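Local coordinates for GDSL-like Lipase/Acylhydrolase family protein (Neisseria meningitidis, PDB 4K7J) that removes O-linked acetyl groups from peptidoglycan, probably by the catalytic-triad mechanism of the SGNH esterase family, at residues S45-S50 against K79-G84; K41-V46 against G207-S212; T222-S225 against R231-D234; D241-S246 against R271-S276. All blocks are in the same frame, centred on the assembly; numbering follows the deposited sequence.

Interaction 1: S45-S50 against K79-G84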
loop_
_atom_site.group_PDB
_atom_site.type_symbol
_atom_site.label_atom_id
_atom_site.label_comp_id
_atom_site.label_asym_id
_atom_site.label_seq_id
_atom_site.Cartn_x
_atom_site.Cartn_y
_atom_site.Cartn_z
ATOM N N SER A 45 16.652 -10.250 11.780
ATOM C CA SER A 45 18.000 -9.698 11.672
ATOM C C SER A 45 17.981 -8.174 11.618
ATOM O O SER A 45 18.862 -7.536 12.184
ATOM C CB SER A 45 18.794 -10.304 10.511
ATOM O OG SER A 45 18.044 -10.310 9.314
ATOM N N VAL A 46 16.981 -7.592 10.956
ATOM C CA VAL A 46 16.791 -6.141 11.023
ATOM C C VAL A 46 16.578 -5.736 12.476
ATOM O O VAL A 46 17.192 -4.781 12.958
ATOM C CB VAL A 46 15.586 -5.651 10.187
ATOM C CG1 VAL A 46 15.273 -4.202 10.520
ATOM C CG2 VAL A 46 15.868 -5.788 8.702
ATOM N N ALA A 47 15.721 -6.488 13.169
ATOM C CA ALA A 47 15.435 -6.257 14.582
ATOM C C ALA A 47 16.707 -6.211 15.418
ATOM O O ALA A 47 16.791 -5.458 16.386
ATOM C CB ALA A 47 14.481 -7.324 15.126
ATOM N N GLN A 48 17.697 -7.011 15.027
ATOM C CA GLN A 48 18.969 -7.080 15.742
ATOM C C GLN A 48 20.037 -6.168 15.144
ATOM O O GLN A 48 21.214 -6.298 15.471
ATOM C CB GLN A 48 19.485 -8.518 15.789
ATOM N N GLY A 49 19.627 -5.257 14.266
ATOM C CA GLY A 49 20.533 -4.256 13.724
ATOM C C GLY A 49 21.385 -4.693 12.541
ATOM O O GLY A 49 22.564 -4.369 12.475
ATOM N N SER A 50 20.792 -5.412 11.594
ATOM C CA SER A 50 21.529 -5.861 10.414
ATOM C C SER A 50 21.818 -4.736 9.417
ATOM O O SER A 50 22.759 -4.822 8.631
ATOM C CB SER A 50 20.785 -7.005 9.719
ATOM O OG SER A 50 19.587 -6.551 9.104
ATOM N N LYS A 79 9.342 2.647 15.180
ATOM C CA LYS A 79 9.855 2.779 16.541
ATOM C C LYS A 79 10.371 1.434 17.055
ATOM O O LYS A 79 11.424 1.349 17.679
ATOM C CB LYS A 79 8.757 3.320 17.467
ATOM C CG LYS A 79 8.534 4.810 17.314
ATOM C CD LYS A 79 9.792 5.575 17.759
ATOM C CE LYS A 79 9.581 7.085 17.755
ATOM N NZ LYS A 79 9.783 7.697 16.410
ATOM N N THR A 80 9.635 0.377 16.752
ATOM C CA THR A 80 9.978 -0.956 17.203
ATOM C C THR A 80 11.222 -1.518 16.509
ATOM O O THR A 80 12.068 -2.137 17.152
ATOM C CB THR A 80 8.790 -1.921 16.980
ATOM O OG1 THR A 80 7.648 -1.458 17.719
ATOM C CG2 THR A 80 9.144 -3.333 17.425
ATOM N N TRP A 81 11.334 -1.302 15.202
ATOM C CA TRP A 81 12.339 -2.008 14.418
ATOM C C TRP A 81 13.277 -1.098 13.608
ATOM O O TRP A 81 14.189 -1.577 12.928
ATOM C CB TRP A 81 11.660 -3.041 13.519
ATOM C CG TRP A 81 11.035 -4.202 14.262
ATOM C CD1 TRP A 81 11.576 -4.892 15.310
ATOM C CD2 TRP A 81 9.753 -4.799 14.013
ATOM N NE1 TRP A 81 10.719 -5.884 15.718
ATOM C CE2 TRP A 81 9.591 -5.846 14.943
ATOM C CE3 TRP A 81 8.728 -4.548 13.094
ATOM C CZ2 TRP A 81 8.450 -6.646 14.980
ATOM C CZ3 TRP A 81 7.592 -5.343 13.130
ATOM C CH2 TRP A 81 7.462 -6.381 14.067
ATOM N N GLY A 82 13.062 0.210 13.683
ATOM C CA GLY A 82 13.926 1.149 12.999
ATOM C C GLY A 82 13.250 1.911 11.876
ATOM O O GLY A 82 12.469 1.345 11.113
ATOM N N ASP A 83 13.562 3.202 11.781
ATOM C CA ASP A 83 13.033 4.070 10.729
ATOM C C ASP A 83 13.816 3.876 9.442
ATOM O O ASP A 83 14.828 4.536 9.228
ATOM C CB ASP A 83 13.127 5.544 11.149
ATOM C CG ASP A 83 12.433 6.490 10.161
ATOM O OD1 ASP A 83 12.152 6.104 8.998
ATOM O OD2 ASP A 83 12.166 7.640 10.551
ATOM N N GLY A 84 13.334 2.994 8.576
ATOM C CA GLY A 84 13.978 2.764 7.294
ATOM C C GLY A 84 13.678 3.814 6.233
ATOM O O GLY A 84 14.133 3.688 5.101
#
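A47 and W81, each near the C-terminal end of its helix, bring the two chain segments together: CB of A47 lies 3.8 Å from CD1 of W81, on the pyrrole side of the indole and at an oblique approach. The small methyl group suits this place, where the backbones come close enough for the two CA atoms to lie 5.3 Å apart. The inner part of the contact belongs to V46. With CG1 anti to the backbone N (chi1 168°), this branch touches the carbonyl O of W81 at 3.7 Å, laying a buried methyl beside the last peptide of helix 68-81. CG2 of T80 lies over one face of the indole, towards its rim, and E369 and V372 of helix 354-373 also touch the W81 side chain. The outer part is looser, for past A47 the segment 45-50 turns away in a Schellman motif: S50 N bonds to S45 O at 2.9 Å, and G49 N to V46 O at 2.8 Å. G49 has the positive phi of the C-prime position, which favours glycine. Solvent reaches Q48, G49 and S50 here. G82 follows the last residue of helix 68-81, with backbone angles (phi 114°) that would press a CB against the preceding carbonyl O.

Interaction 2: K41-V46 against G207-S212; sequences KKLQSV and GGITVS
L43 and I209 meet through their terminal methyls, CD2 of the leucine 3.7 Å from CD1 of the isoleucine, with the two side chains crossing at about a right angle. I209 has CG1 beside the backbone N and anti to the carbonyl carbon (chi1 -53°), which carries CD1 out from the strand towards the helix. L43 answers from a chi1 of -138°, well away from a staggered position. One turn further along the helix V46 points toward the strand and rests its CG1 4.1 Å from the backbone CA of G208, whose own backbone angles (phi 130°) call for glycine; the same CG1 is also 4.5 Å from CD1 of I209. Branched aliphatic residues suit a buried contact made wholly by methyl and methylene groups. F54 and W81 touch L43, and W81 touches I209 too, so further hydrophobic side chains border the methyl pair. The axes of the helix and strand segments approach to 9.4 Å, their directions 123° apart. Helix 38-47 thus packs on strand 208-215, an outermost strand of the six-stranded mixed sheet, as a covering helix does in the layered alpha/beta fold of SGNH hydrolases.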
loop_
_atom_site.group_PDB
_atom_site.type_symbol
_atom_site.label_atom_id
_atom_site.label_comp_id
_atom_site.label_asym_id
_atom_site.label_seq_id
_atom_site.Cartn_x
_atom_site.Cartn_y
_atom_site.Cartn_z
ATOM N N LYS A 41 12.913 -14.261 8.891
ATOM C CA LYS A 41 14.351 -14.306 9.123
ATOM C C LYS A 41 14.973 -12.937 8.824
ATOM O O LYS A 41 15.831 -12.454 9.565
ATOM C CB LYS A 41 14.989 -15.409 8.276
ATOM C CG LYS A 41 16.466 -15.647 8.548
ATOM C CD LYS A 41 17.041 -16.682 7.588
ATOM C CE LYS A 41 16.506 -18.078 7.882
ATOM N NZ LYS A 41 17.039 -18.610 9.169
ATOM N N LYS A 42 14.507 -12.287 7.764
ATOM C CA LYS A 42 14.999 -10.943 7.461
ATOM C C LYS A 42 14.536 -9.911 8.502
ATOM O O LYS A 42 15.316 -9.049 8.906
ATOM C CB LYS A 42 14.609 -10.515 6.045
ATOM C CG LYS A 42 15.121 -9.136 5.670
ATOM C CD LYS A 42 14.804 -8.780 4.222
ATOM C CE LYS A 42 15.224 -7.349 3.937
ATOM N NZ LYS A 42 14.936 -6.924 2.539
ATOM N N LEU A 43 13.284 -10.007 8.950
ATOM C CA LEU A 43 12.779 -9.073 9.967
ATOM C C LEU A 43 13.570 -9.185 11.262
ATOM O O LEU A 43 13.994 -8.169 11.821
ATOM C CB LEU A 43 11.293 -9.296 10.259
ATOM C CG LEU A 43 10.416 -8.045 10.413
ATOM C CD1 LEU A 43 9.250 -8.330 11.322
ATOM C CD2 LEU A 43 11.171 -6.804 10.887
ATOM N N GLN A 44 13.773 -10.416 11.736
ATOM C CA GLN A 44 14.541 -10.642 12.960
ATOM C C GLN A 44 15.948 -10.037 12.887
ATOM O O GLN A 44 16.393 -9.372 13.821
ATOM C CB GLN A 44 14.625 -12.139 13.299
ATOM C CG GLN A 44 13.278 -12.829 13.562
ATOM C CD GLN A 44 12.697 -12.553 14.946
ATOM O OE1 GLN A 44 13.111 -11.624 15.646
ATOM N NE2 GLN A 44 11.728 -13.372 15.348
ATOM N N SER A 45 16.652 -10.250 11.780
ATOM C CA SER A 45 18.000 -9.698 11.672
ATOM C C SER A 45 17.981 -8.174 11.618
ATOM O O SER A 45 18.862 -7.536 12.184
ATOM C CB SER A 45 18.794 -10.304 10.511
ATOM O OG SER A 45 18.044 -10.310 9.314
ATOM N N VAL A 46 16.981 -7.592 10.956
ATOM C CA VAL A 46 16.791 -6.141 11.023
ATOM C C VAL A 46 16.578 -5.736 12.476
ATOM O O VAL A 46 17.192 -4.781 12.958
ATOM C CB VAL A 46 15.586 -5.651 10.187
ATOM C CG1 VAL A 46 15.273 -4.202 10.520
ATOM C CG2 VAL A 46 15.868 -5.788 8.702
ATOM N N GLY A 207 19.040 1.519 6.939
ATOM C CA GLY A 207 18.109 0.399 7.014
ATOM C C GLY A 207 16.991 0.581 8.031
ATOM O O GLY A 207 16.890 1.625 8.668
ATOM N N GLY A 208 16.145 -0.440 8.178
ATOM C CA GLY A 208 14.997 -0.368 9.072
ATOM C C GLY A 208 13.726 -0.798 8.359
ATOM O O GLY A 208 13.793 -1.523 7.372
ATOM N N ILE A 209 12.573 -0.339 8.845
ATOM C CA ILE A 209 11.289 -0.691 8.234
ATOM C C ILE A 209 10.818 0.445 7.329
ATOM O O ILE A 209 11.002 1.612 7.668
ATOM C CB ILE A 209 10.199 -0.847 9.317
ATOM C CG1 ILE A 209 10.640 -1.827 10.401
ATOM C CG2 ILE A 209 8.854 -1.248 8.700
ATOM C CD1 ILE A 209 10.978 -3.207 9.880
ATOM N N THR A 210 10.196 0.123 6.193
ATOM C CA THR A 210 9.394 1.128 5.505
ATOM C C THR A 210 7.992 0.582 5.362
ATOM O O THR A 210 7.796 -0.631 5.267
ATOM C CB THR A 210 9.932 1.510 4.104
ATOM O OG1 THR A 210 9.964 0.352 3.262
ATOM C CG2 THR A 210 11.342 2.118 4.202
ATOM N N VAL A 211 7.019 1.482 5.352
ATOM C CA VAL A 211 5.639 1.109 5.065
ATOM C C VAL A 211 5.122 1.983 3.926
ATOM O O VAL A 211 5.018 3.201 4.057
ATOM C CB VAL A 211 4.737 1.254 6.298
ATOM C CG1 VAL A 211 3.290 0.958 5.915
ATOM C CG2 VAL A 211 5.205 0.315 7.428
ATOM N N SER A 212 4.846 1.354 2.793
ATOM C CA SER A 212 4.407 2.066 1.598
ATOM C C SER A 212 2.917 1.834 1.392
ATOM O O SER A 212 2.442 0.710 1.540
ATOM C CB SER A 212 5.184 1.561 0.373
ATOM O OG SER A 212 6.570 1.879 0.455
#

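Interaction 3: T222-S225 against R231-D234; sequences TQWS and RMND
R231 reaches W224 from a chi1 of 62°, with CG between its own backbone N and carbonyl carbon, and then runs extended from CG to NE; chi4 of -93° turns the guanidinium so that one face meets the carbonyl O of W224. That oxygen stands 3.1 Å above the guanidinium plane, towards its rim. Although R231 NE is 3.3 Å from W224 O, the angle is too poor for a hydrogen bond, and the contact is better understood as a positively charged flat group lying across a partly negative carbonyl. CA of S225 lies over the same face, 3.9 Å from NH2 of R231. A long, flat-ended arginine suits the place because it spans the gap from the helix, while NH1 is bonded to the carbonyl O of R228. M232 uses a different geometry. Its chain bends at chi2 (-57°) and brings CE to the edge of the indole in the ring plane, 3.8 Å from CZ3 of W224, the two side chains crossing at about a right angle. The long unbranched side chain of methionine allows this bend. W224 itself is buried, its ring stacked with W227 and its NE1 hydrogen-bonded to Y247 OH. The contact therefore joins the 3-10 turn at 222-225 to the start of helix 231-236, and both lean on helix 259-276, W224 on T269 and M232 on Q272 and S276.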
loop_
_atom_site.group_PDB
_atom_site.type_symbol
_atom_site.label_atom_id
_atom_site.label_comp_id
_atom_site.label_asym_id
_atom_site.label_seq_id
_atom_site.Cartn_x
_atom_site.Cartn_y
_atom_site.Cartn_z
ATOM N N THR A 222 -9.499 -7.165 -7.986
ATOM C CA THR A 222 -9.541 -7.600 -9.379
ATOM C C THR A 222 -9.246 -6.454 -10.334
ATOM O O THR A 222 -8.890 -6.681 -11.489
ATOM C CB THR A 222 -10.898 -8.231 -9.759
ATOM O OG1 THR A 222 -11.960 -7.280 -9.557
ATOM C CG2 THR A 222 -11.150 -9.484 -8.927
ATOM N N GLN A 223 -9.379 -5.225 -9.854
ATOM C CA GLN A 223 -9.147 -4.066 -10.704
ATOM C C GLN A 223 -7.667 -3.752 -10.914
ATOM O O GLN A 223 -7.340 -2.751 -11.532
ATOM C CB GLN A 223 -9.906 -2.839 -10.192
ATOM C CG GLN A 223 -11.421 -3.005 -10.350
ATOM C CD GLN A 223 -12.204 -1.947 -9.627
ATOM O OE1 GLN A 223 -11.749 -1.412 -8.629
ATOM N NE2 GLN A 223 -13.395 -1.633 -10.133
ATOM N N TRP A 224 -6.778 -4.610 -10.413
ATOM C CA TRP A 224 -5.395 -4.591 -10.880
ATOM C C TRP A 224 -5.354 -4.780 -12.410
ATOM O O TRP A 224 -4.380 -4.391 -13.073
ATOM C CB TRP A 224 -4.564 -5.681 -10.200
ATOM C CG TRP A 224 -4.227 -5.421 -8.744
ATOM C CD1 TRP A 224 -4.872 -4.581 -7.876
ATOM C CD2 TRP A 224 -3.153 -6.015 -8.005
ATOM N NE1 TRP A 224 -4.262 -4.618 -6.645
ATOM C CE2 TRP A 224 -3.210 -5.499 -6.698
ATOM C CE3 TRP A 224 -2.148 -6.939 -8.328
ATOM C CZ2 TRP A 224 -2.300 -5.872 -5.708
ATOM C CZ3 TRP A 224 -1.248 -7.310 -7.345
ATOM C CH2 TRP A 224 -1.327 -6.773 -6.049
ATOM N N SER A 225 -6.410 -5.373 -12.967
ATOM C CA SER A 225 -6.507 -5.575 -14.421
ATOM C C SER A 225 -6.503 -4.249 -15.212
ATOM O O SER A 225 -6.179 -4.226 -16.401
ATOM C CB SER A 225 -7.744 -6.413 -14.779
ATOM O OG SER A 225 -8.918 -5.632 -14.678
ATOM N N ARG A 231 2.600 -5.495 -14.841
ATOM C CA ARG A 231 2.530 -4.963 -13.469
ATOM C C ARG A 231 3.235 -5.839 -12.410
ATOM O O ARG A 231 3.742 -5.333 -11.406
ATOM C CB ARG A 231 1.067 -4.744 -13.076
ATOM C CG ARG A 231 0.229 -6.030 -13.061
ATOM C CD ARG A 231 -1.226 -5.682 -12.861
ATOM N NE ARG A 231 -2.140 -6.795 -13.083
ATOM C CZ ARG A 231 -2.735 -7.057 -14.244
ATOM N NH1 ARG A 231 -2.506 -6.297 -15.308
ATOM N NH2 ARG A 231 -3.565 -8.084 -14.338
ATOM N N MET A 232 3.265 -7.150 -12.621
ATOM C CA MET A 232 3.988 -8.039 -11.695
ATOM C C MET A 232 5.508 -7.834 -11.737
ATOM O O MET A 232 6.196 -8.038 -10.737
ATOM C CB MET A 232 3.629 -9.506 -11.955
ATOM C CG MET A 232 2.154 -9.838 -11.639
ATOM S SD MET A 232 1.706 -9.445 -9.929
ATOM C CE MET A 232 -0.052 -9.807 -9.958
ATOM N N ASN A 233 6.037 -7.429 -12.887
ATOM C CA ASN A 233 7.447 -7.039 -12.941
ATOM C C ASN A 233 7.704 -5.752 -12.160
ATOM O O ASN A 233 8.774 -5.590 -11.557
ATOM C CB ASN A 233 7.951 -6.917 -14.383
ATOM C CG ASN A 233 7.792 -8.210 -15.170
ATOM O OD1 ASN A 233 7.731 -9.301 -14.598
ATOM N ND2 ASN A 233 7.706 -8.090 -16.486
ATOM N N ASP A 234 6.728 -4.841 -12.151
ATOM C CA ASP A 234 6.813 -3.676 -11.262
ATOM C C ASP A 234 6.800 -4.128 -9.786
ATOM O O ASP A 234 7.548 -3.611 -8.959
ATOM C CB ASP A 234 5.657 -2.682 -11.505
ATOM C CG ASP A 234 5.633 -2.110 -12.925
ATOM O OD1 ASP A 234 6.687 -2.073 -13.607
ATOM O OD2 ASP A 234 4.535 -1.678 -13.361
#

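Interaction 4: D241-S246 against R271-S276; sequences DLVILS and RQIRDS
I273 and L245 reach for each other end to end: CD1 of the isoleucine sits 3.9 Å from CD1 of the leucine and 4.1 Å from its CD2, lodging close to both branches. A second, looser touch joins CG2 of I273 to CG2 of V243 at 4.2 Å. The isoleucine can serve both partners because its two branches diverge at CB: CG1 lies anti to the carbonyl carbon (chi1 -70°) and carries CD1 to L245, whereas CG2 turns to V243. Those two residues are alternate members of strand 242-246 and so face the helix together, while I244 between them packs against I56, L283 and I285 of the flanking strands. Strand 242-246, helix 259-276 and strand 281-286 form a beta-alpha-beta crossover, the two strands being parallel neighbours in the central sheet. Around the first shell, W224, L235 and I282 also touch I273, as suits a wholly aliphatic side chain. At the C-terminal end of the helix S276 folds back, its OG donating to Q272 O at 2.9 Å from 33° out of the carbonyl plane; S276 N bonds the same oxygen from the opposite face. Further out, R274 NH2 bonds to G319 O.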
loop_
_atom_site.group_PDB
_atom_site.type_symbol
_atom_site.label_atom_id
_atom_site.label_comp_id
_atom_site.label_asym_id
_atom_site.label_seq_id
_atom_site.Cartn_x
_atom_site.Cartn_y
_atom_site.Cartn_z
ATOM N N ASP A 241 9.010 -6.989 1.218
ATOM C CA ASP A 241 9.256 -8.207 1.976
ATOM C C ASP A 241 7.981 -8.720 2.626
ATOM O O ASP A 241 7.906 -9.879 3.037
ATOM C CB ASP A 241 10.335 -7.948 3.032
ATOM C CG ASP A 241 11.658 -7.559 2.403
ATOM O OD1 ASP A 241 12.126 -8.289 1.499
ATOM O OD2 ASP A 241 12.195 -6.508 2.773
ATOM N N LEU A 242 6.986 -7.843 2.723
ATOM C CA LEU A 242 5.649 -8.227 3.177
ATOM C C LEU A 242 4.630 -7.435 2.362
ATOM O O LEU A 242 4.681 -6.211 2.333
ATOM C CB LEU A 242 5.472 -7.939 4.680
ATOM C CG LEU A 242 4.056 -8.094 5.259
ATOM C CD1 LEU A 242 3.532 -9.538 5.158
ATOM C CD2 LEU A 242 3.983 -7.604 6.703
ATOM N N VAL A 243 3.727 -8.135 1.686
ATOM C CA VAL A 243 2.694 -7.485 0.888
ATOM C C VAL A 243 1.371 -7.580 1.630
ATOM O O VAL A 243 0.897 -8.680 1.932
ATOM C CB VAL A 243 2.535 -8.159 -0.484
ATOM C CG1 VAL A 243 1.357 -7.535 -1.271
ATOM C CG2 VAL A 243 3.827 -8.070 -1.274
ATOM N N ILE A 244 0.781 -6.433 1.939
ATOM C CA ILE A 244 -0.520 -6.407 2.587
ATOM C C ILE A 244 -1.574 -6.041 1.563
ATOM O O ILE A 244 -1.500 -4.979 0.918
ATOM C CB ILE A 244 -0.572 -5.384 3.744
ATOM C CG1 ILE A 244 0.543 -5.666 4.750
ATOM C CG2 ILE A 244 -1.949 -5.399 4.412
ATOM C CD1 ILE A 244 0.540 -4.750 5.986
ATOM N N LEU A 245 -2.550 -6.923 1.401
ATOM C CA LEU A 245 -3.684 -6.653 0.522
ATOM C C LEU A 245 -4.878 -6.265 1.381
ATOM O O LEU A 245 -5.336 -7.043 2.229
ATOM C CB LEU A 245 -4.022 -7.892 -0.310
ATOM C CG LEU A 245 -2.913 -8.426 -1.211
ATOM C CD1 LEU A 245 -3.305 -9.791 -1.769
ATOM C CD2 LEU A 245 -2.586 -7.451 -2.346
ATOM N N SER A 246 -5.375 -5.052 1.187
ATOM C CA SER A 246 -6.493 -4.570 1.995
ATOM C C SER A 246 -7.647 -4.106 1.104
ATOM O O SER A 246 -7.739 -2.936 0.751
ATOM C CB SER A 246 -6.026 -3.447 2.943
ATOM O OG SER A 246 -7.103 -2.932 3.717
ATOM N N ARG A 271 -1.054 -16.153 -6.104
ATOM C CA ARG A 271 -0.094 -16.979 -6.831
ATOM C C ARG A 271 0.917 -16.100 -7.564
ATOM O O ARG A 271 2.140 -16.289 -7.462
ATOM C CB ARG A 271 -0.839 -17.849 -7.848
ATOM C CG ARG A 271 -0.133 -19.134 -8.212
ATOM C CD ARG A 271 -0.654 -19.732 -9.526
ATOM N NE ARG A 271 -2.078 -19.494 -9.784
ATOM C CZ ARG A 271 -3.086 -20.017 -9.080
ATOM N NH1 ARG A 271 -2.844 -20.798 -8.032
ATOM N NH2 ARG A 271 -4.345 -19.742 -9.414
ATOM N N GLN A 272 0.397 -15.122 -8.296
ATOM C CA GLN A 272 1.251 -14.211 -9.037
ATOM C C GLN A 272 2.181 -13.382 -8.162
ATOM O O GLN A 272 3.350 -13.179 -8.514
ATOM C CB GLN A 272 0.417 -13.352 -9.974
ATOM C CG GLN A 272 -0.130 -14.179 -11.125
ATOM C CD GLN A 272 -1.161 -13.444 -11.937
ATOM O OE1 GLN A 272 -1.010 -12.258 -12.229
ATOM N NE2 GLN A 272 -2.228 -14.143 -12.304
ATOM N N ILE A 273 1.680 -12.924 -7.017
ATOM C CA ILE A 273 2.525 -12.219 -6.063
ATOM C C ILE A 273 3.678 -13.112 -5.595
ATOM O O ILE A 273 4.828 -12.675 -5.522
ATOM C CB ILE A 273 1.711 -11.724 -4.829
ATOM C CG1 ILE A 273 0.759 -10.589 -5.233
ATOM C CG2 ILE A 273 2.646 -11.280 -3.719
ATOM C CD1 ILE A 273 -0.312 -10.262 -4.174
ATOM N N ARG A 274 3.368 -14.370 -5.297
ATOM C CA ARG A 274 4.391 -15.318 -4.840
ATOM C C ARG A 274 5.431 -15.599 -5.915
ATOM O O ARG A 274 6.619 -15.646 -5.622
ATOM C CB ARG A 274 3.760 -16.629 -4.377
ATOM C CG ARG A 274 2.922 -16.500 -3.121
ATOM C CD ARG A 274 2.743 -17.854 -2.455
ATOM N NE ARG A 274 1.989 -17.748 -1.207
ATOM C CZ ARG A 274 2.480 -17.213 -0.094
ATOM N NH1 ARG A 274 3.719 -16.731 -0.087
ATOM N NH2 ARG A 274 1.739 -17.154 1.013
ATOM N N ASP A 275 4.983 -15.772 -7.155
ATOM C CA ASP A 275 5.909 -15.943 -8.279
ATOM C C ASP A 275 6.809 -14.721 -8.422
ATOM O O ASP A 275 8.008 -14.852 -8.663
ATOM C CB ASP A 275 5.161 -16.156 -9.606
ATOM C CG ASP A 275 4.355 -17.451 -9.641
ATOM O OD1 ASP A 275 4.486 -18.289 -8.718
ATOM O OD2 ASP A 275 3.588 -17.627 -10.615
ATOM N N SER A 276 6.228 -13.531 -8.267
ATOM C CA SER A 276 6.961 -12.291 -8.514
ATOM C C SER A 276 7.887 -11.917 -7.366
ATOM O O SER A 276 8.929 -11.299 -7.584
ATOM C CB SER A 276 6.004 -11.128 -8.817
ATOM O OG SER A 276 5.203 -11.431 -9.946
#

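Interactions 1 and 2 start from the same helix, 38-47, share S45 and V46, and have centres 6 Å apart; G82 O to I209 N (2.8 Å) and G84 N to I209 O (2.9 Å), both probable hydrogen bonds, tie them together. Interactions 3 and 4 follow later in the chain, with centres 11 Å apart, and meet where W224 packs on L245. Interactions 1 and 3 lie on opposite sides of the chain's centre, about 30 Å between centres. The K42–D241 salt bridge connects interactions 2 and 4, which both reach the central six-stranded sheet. Helix 38-47, early in the chain, is thereby tied to the region of strand 242-246 in the core of the esterase fold.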